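Local coordinates for protein JSC1_58120g3 ([Leptolyngbya] sp. JSC-1, PDB 6XHH) that binds a bilin chromophore covalently in its GAF domain and, as a far-red-absorbing cyanobacteriochrome, probably serves as a light sensor in signalling, at residues 111-115 and 116-120. Numbering follows the deposited sequence.
With M1V (mesobiliverdin IX(alpha)), chain C; EDO (1,2-ethanediol), chain D.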
ATOM      1  N   ARG A 111      14.154   8.161   8.663  1.00 13.11           N
ATOM      2  CA  ARG A 111      15.274   7.371   8.168  1.00 17.02           C
ATOM      3  C   ARG A 111      15.351   7.468   6.650  1.00 14.31           C
ATOM      4  O   ARG A 111      14.472   6.939   5.967  1.00 11.83           O
ATOM      5  CB  ARG A 111      15.129   5.912   8.596  1.00 19.33           C
ATOM      6  CG  ARG A 111      16.314   5.046   8.244  1.00 18.34           C
ATOM      7  CD  ARG A 111      16.077   3.610   8.705  1.00 26.06           C
ATOM      8  NE  ARG A 111      17.325   2.934   9.040  1.00 35.01           N
ATOM      9  CZ  ARG A 111      18.010   2.165   8.201  1.00 31.83           C
ATOM     10  NH1 ARG A 111      17.576   1.968   6.964  1.00 37.84           N
ATOM     11  NH2 ARG A 111      19.136   1.590   8.603  1.00 36.35           N
ATOM     12  N   PRO A 112      16.384   8.095   6.090  1.00 12.21           N
ATOM     13  CA  PRO A 112      16.456   8.268   4.633  1.00 12.01           C
ATOM     14  C   PRO A 112      16.487   6.946   3.888  1.00 10.35           C
ATOM     15  O   PRO A 112      17.040   5.951   4.353  1.00 13.11           O
ATOM     16  CB  PRO A 112      17.763   9.052   4.438  1.00 15.06           C
ATOM     17  CG  PRO A 112      17.930   9.808   5.720  1.00 16.41           C
ATOM     18  CD  PRO A 112      17.431   8.863   6.788  1.00 14.86           C
ATOM     19  N   LEU A 113      15.876   6.951   2.702  1.00 12.69           N
ATOM     20  CA  LEU A 113      15.831   5.779   1.837  1.00 11.59           C
ATOM     21  C   LEU A 113      17.106   5.665   1.009  1.00 13.07           C
ATOM     22  O   LEU A 113      17.776   6.657   0.725  1.00 15.01           O
ATOM     23  CB  LEU A 113      14.627   5.859   0.890  1.00 11.83           C
ATOM     24  CG  LEU A 113      13.232   5.488   1.403  1.00 12.28           C
ATOM     25  CD1 LEU A 113      12.809   6.251   2.645  1.00 18.92           C
ATOM     26  CD2 LEU A 113      12.235   5.721   0.284  1.00 16.27           C
ATOM     27  N   THR A 114      17.435   4.434   0.626  1.00 12.29           N
ATOM     28  CA  THR A 114      18.551   4.177  -0.277  1.00 14.40           C
ATOM     29  C   THR A 114      18.253   4.764  -1.653  1.00 12.60           C
ATOM     30  O   THR A 114      17.107   4.778  -2.091  1.00 14.08           O
ATOM     31  CB  THR A 114      18.775   2.662  -0.369  1.00 14.31           C
ATOM     32  OG1 THR A 114      19.211   2.163   0.908  1.00 15.35           O
ATOM     33  CG2 THR A 114      19.779   2.300  -1.448  1.00 16.47           C
ATOM     34  N   ASP A 115      19.291   5.246  -2.351  1.00 13.47           N
ATOM     35  CA  ASP A 115      19.025   6.040  -3.550  1.00 16.82           C
ATOM     36  C   ASP A 115      18.356   5.222  -4.653  1.00 12.70           C
ATOM     37  O   ASP A 115      17.527   5.754  -5.397  1.00 17.40           O
ATOM     38  CB  ASP A 115      20.300   6.701  -4.077  1.00 26.21           C
ATOM     39  CG  ASP A 115      19.995   7.799  -5.087  1.00 43.20           C
ATOM     40  OD1 ASP A 115      18.979   8.502  -4.895  1.00 50.35           O
ATOM     41  OD2 ASP A 115      20.749   7.955  -6.073  1.00 48.55           O
ATOM     42  N   CYS A 116      18.707   3.935  -4.800  1.00 13.96           N
ATOM     43  CA  CYS A 116      18.064   3.141  -5.853  1.00 13.69           C
ATOM     44  C   CYS A 116      16.601   2.852  -5.542  1.00 13.13           C
ATOM     45  O   CYS A 116      15.793   2.687  -6.473  1.00 14.20           O
ATOM     46  CB  CYS A 116      18.824   1.831  -6.121  1.00 15.87           C
ATOM     47  SG  CYS A 116      19.038   0.625  -4.817  1.00 17.43           S
ATOM     48  N   HIS A 117      16.246   2.795  -4.252  1.00 13.70           N
ATOM     49  CA  HIS A 117      14.844   2.755  -3.853  1.00 12.34           C
ATOM     50  C   HIS A 117      14.139   4.046  -4.250  1.00 16.36           C
ATOM     51  O   HIS A 117      13.073   4.023  -4.885  1.00 14.28           O
ATOM     52  CB  HIS A 117      14.772   2.508  -2.344  1.00 12.51           C
ATOM     53  CG  HIS A 117      13.388   2.281  -1.809  1.00 12.14           C
ATOM     54  ND1 HIS A 117      13.156   2.008  -0.480  1.00 13.77           N
ATOM     55  CD2 HIS A 117      12.170   2.286  -2.409  1.00 13.73           C
ATOM     56  CE1 HIS A 117      11.857   1.852  -0.276  1.00 16.30           C
ATOM     57  NE2 HIS A 117      11.237   2.008  -1.432  1.00 13.51           N
ATOM     58  N   ILE A 118      14.759   5.191  -3.936  1.00 15.37           N
ATOM     59  CA  ILE A 118      14.209   6.482  -4.350  1.00 12.66           C
ATOM     60  C   ILE A 118      14.032   6.532  -5.864  1.00 13.56           C
ATOM     61  O   ILE A 118      13.013   7.006  -6.369  1.00 15.29           O
ATOM     62  CB  ILE A 118      15.103   7.629  -3.848  1.00 16.39           C
ATOM     63  CG1 ILE A 118      14.992   7.738  -2.327  1.00 14.03           C
ATOM     64  CG2 ILE A 118      14.674   8.954  -4.475  1.00 16.23           C
ATOM     65  CD1 ILE A 118      16.006   8.695  -1.725  1.00 14.45           C
ATOM     66  N   GLU A 119      15.013   6.023  -6.613  1.00 14.75           N
ATOM     67  CA  GLU A 119      14.931   6.089  -8.072  1.00 16.58           C
ATOM     68  C   GLU A 119      13.794   5.215  -8.602  1.00 13.14           C
ATOM     69  O   GLU A 119      13.085   5.591  -9.547  1.00 15.63           O
ATOM     70  CB  GLU A 119      16.278   5.673  -8.672  1.00 18.19           C
ATOM     71  CG  GLU A 119      16.343   5.778 -10.182  1.00 23.90           C
ATOM     72  CD  GLU A 119      17.587   5.120 -10.755  1.00 34.95           C
ATOM     73  OE1 GLU A 119      17.592   4.803 -11.964  1.00 33.40           O
ATOM     74  OE2 GLU A 119      18.560   4.918  -9.994  1.00 48.40           O
ATOM     75  N   ALA A 120      13.611   4.045  -7.994  1.00 11.81           N
ATOM     76  CA  ALA A 120      12.491   3.172  -8.337  1.00 13.61           C
ATOM     77  C   ALA A 120      11.154   3.870  -8.106  1.00 15.09           C
ATOM     78  O   ALA A 120      10.258   3.814  -8.957  1.00 16.14           O
ATOM     79  CB  ALA A 120      12.573   1.884  -7.517  1.00 13.84           C
TER
HETATM   80  OA  M1V C 801      13.774  -1.266  -7.007  1.00 14.52           O
HETATM   81  C1A M1V C 801      14.757  -1.204  -6.284  1.00 15.63           C
HETATM   82  NA  M1V C 801      14.707  -1.204  -4.946  1.00 16.23           N
HETATM   83  C2A M1V C 801      16.095  -1.136  -6.722  1.00 16.52           C
HETATM   84  CMA M1V C 801      16.558  -1.114  -8.160  1.00 18.45           C
HETATM   85  C3A M1V C 801      16.912  -1.086  -5.595  1.00 16.14           C
HETATM   86  CAA M1V C 801      18.391  -0.998  -5.557  1.00 18.55           C
HETATM   87  CBA M1V C 801      19.027  -2.206  -4.867  1.00 17.88           C
HETATM   88  C4A M1V C 801      16.003  -1.125  -4.428  1.00 14.35           C
HETATM   89  CHA M1V C 801      16.417  -1.113  -3.124  1.00 15.67           C
HETATM   90  C1B M1V C 801      15.646  -1.158  -1.877  1.00 14.86           C
HETATM   91  C2B M1V C 801      16.283  -1.069  -0.612  1.00 12.92           C
HETATM   92  CMB M1V C 801      17.765  -0.900  -0.377  1.00 15.39           C
HETATM   93  C3B M1V C 801      15.311  -1.145   0.340  1.00 12.72           C
HETATM   94  CAB M1V C 801      15.515  -1.083   1.844  1.00 15.82           C
HETATM   95  CBB M1V C 801      15.033   0.272   2.388  1.00 15.66           C
HETATM   96  CGB M1V C 801      15.942   1.388   1.919  1.00 14.25           C
HETATM   97  O2B M1V C 801      17.121   1.454   2.344  1.00 19.62           O
HETATM   98  O1B M1V C 801      15.545   2.256   1.109  1.00 14.32           O
HETATM   99  NB  M1V C 801      14.325  -1.295  -1.681  1.00 15.25           N
HETATM  100  C4B M1V C 801      14.074  -1.295  -0.354  1.00 12.09           C
HETATM  101  CHB M1V C 801      12.856  -1.417   0.332  1.00 12.54           C
HETATM  102  C1C M1V C 801      11.524  -1.372  -0.105  1.00 13.14           C
HETATM  103  C2C M1V C 801      10.450  -1.200   0.779  1.00 12.69           C
HETATM  104  CAC M1V C 801      10.575  -1.124   2.285  1.00 14.71           C
HETATM  105  CBC M1V C 801      10.668  -2.616   2.714  1.00 17.53           C
HETATM  106  CGC M1V C 801      11.241  -2.866   4.101  1.00 17.38           C
HETATM  107  O2C M1V C 801      11.574  -1.911   4.839  1.00 21.72           O
HETATM  108  O1C M1V C 801      11.402  -4.038   4.527  1.00 20.38           O
HETATM  109  C3C M1V C 801       9.286  -1.203   0.014  1.00 13.68           C
HETATM  110  CMC M1V C 801       7.896  -1.046   0.565  1.00 13.43           C
HETATM  111  NC  M1V C 801      11.028  -1.451  -1.388  1.00 13.22           N
HETATM  112  C4C M1V C 801       9.661  -1.345  -1.338  1.00 13.63           C
HETATM  113  CHC M1V C 801       8.909  -1.430  -2.545  1.00 15.11           C
HETATM  114  C1D M1V C 801       7.581  -1.182  -2.792  1.00 11.62           C
HETATM  115  C2D M1V C 801       6.739  -1.950  -3.641  1.00 16.07           C
HETATM  116  CMD M1V C 801       7.142  -3.205  -4.376  1.00 13.51           C
HETATM  117  ND  M1V C 801       6.846  -0.104  -2.318  1.00 11.55           N
HETATM  118  C4D M1V C 801       5.593  -0.197  -2.811  1.00 13.78           C
HETATM  119  OD  M1V C 801       4.709   0.624  -2.564  1.00 14.37           O
HETATM  120  C3D M1V C 801       5.513  -1.360  -3.643  1.00 14.63           C
HETATM  121  CAD M1V C 801       4.293  -1.859  -4.376  1.00 14.22           C
HETATM  122  CBD M1V C 801       4.055  -0.998  -5.596  1.00 16.03           C
HETATM  123  C1  EDO D 802      22.955   1.386   1.938  1.00 24.61           C
HETATM  124  O1  EDO D 802      21.551   1.096   1.935  1.00 32.89           O
HETATM  125  C2  EDO D 802      23.330   2.101   0.642  1.00 31.81           C
HETATM  126  O2  EDO D 802      22.989   3.491   0.742  1.00 23.94           O
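Leu113 lays its CD2 methyl over the centre of one face of the His117 imidazole, 4.0 Å from the ring centroid, a CH-pi contact only 13° off the normal. The opposite face lies against the bilin, with pyrrole nitrogen NC displaced toward the rim, so the ring is sandwiched between leucine and tetrapyrrole. CG of His117 is anti to the backbone N (chi1 -173°), which swings the imidazole against the tetrapyrrole, and chi2 of 178° turns ND1 to propionate oxygen O1B, 2.9 Å away. The same O1B accepts a hydrogen bond from the backbone N of Thr114 at 2.9 Å, while Thr114 OG1 donates to the other propionate oxygen, O2B, at 2.6 Å; three bonds, with a weak fourth from Thr114 N to O2B, thus grip the carboxylate from the loop and the first helical turn. An alanine in place of His117 removes the imidazole, and would probably leave O1B one donor short and a gap between Leu113 and the bilin. Leu113 CB also meets Ile118 CG1 at 3.7 Å, and Phe87 and Val89 of strand 87-89 touch Leu113. Helix 115-123 starts here, Ile118 N bonding to Thr114 O at 3.0 Å and Glu119 N to Asp115 O. The outer side is looser: Asp115 and Glu119 are exposed, their carboxylates not in contact, and a 1,2-ethanediol, probably from the crystallisation liquor, donates to Thr114 OG1. At the bilin's A ring, Cys116 SG is bonded covalently to CAA at 1.9 Å. A cysteine thioether followed directly by a histidine packed against the tetrapyrrole, at the start of a short helix, is the Cys-His signature of the bilin-binding GAF domain of cyanobacteriochromes and plant and cyanobacterial phytochromes.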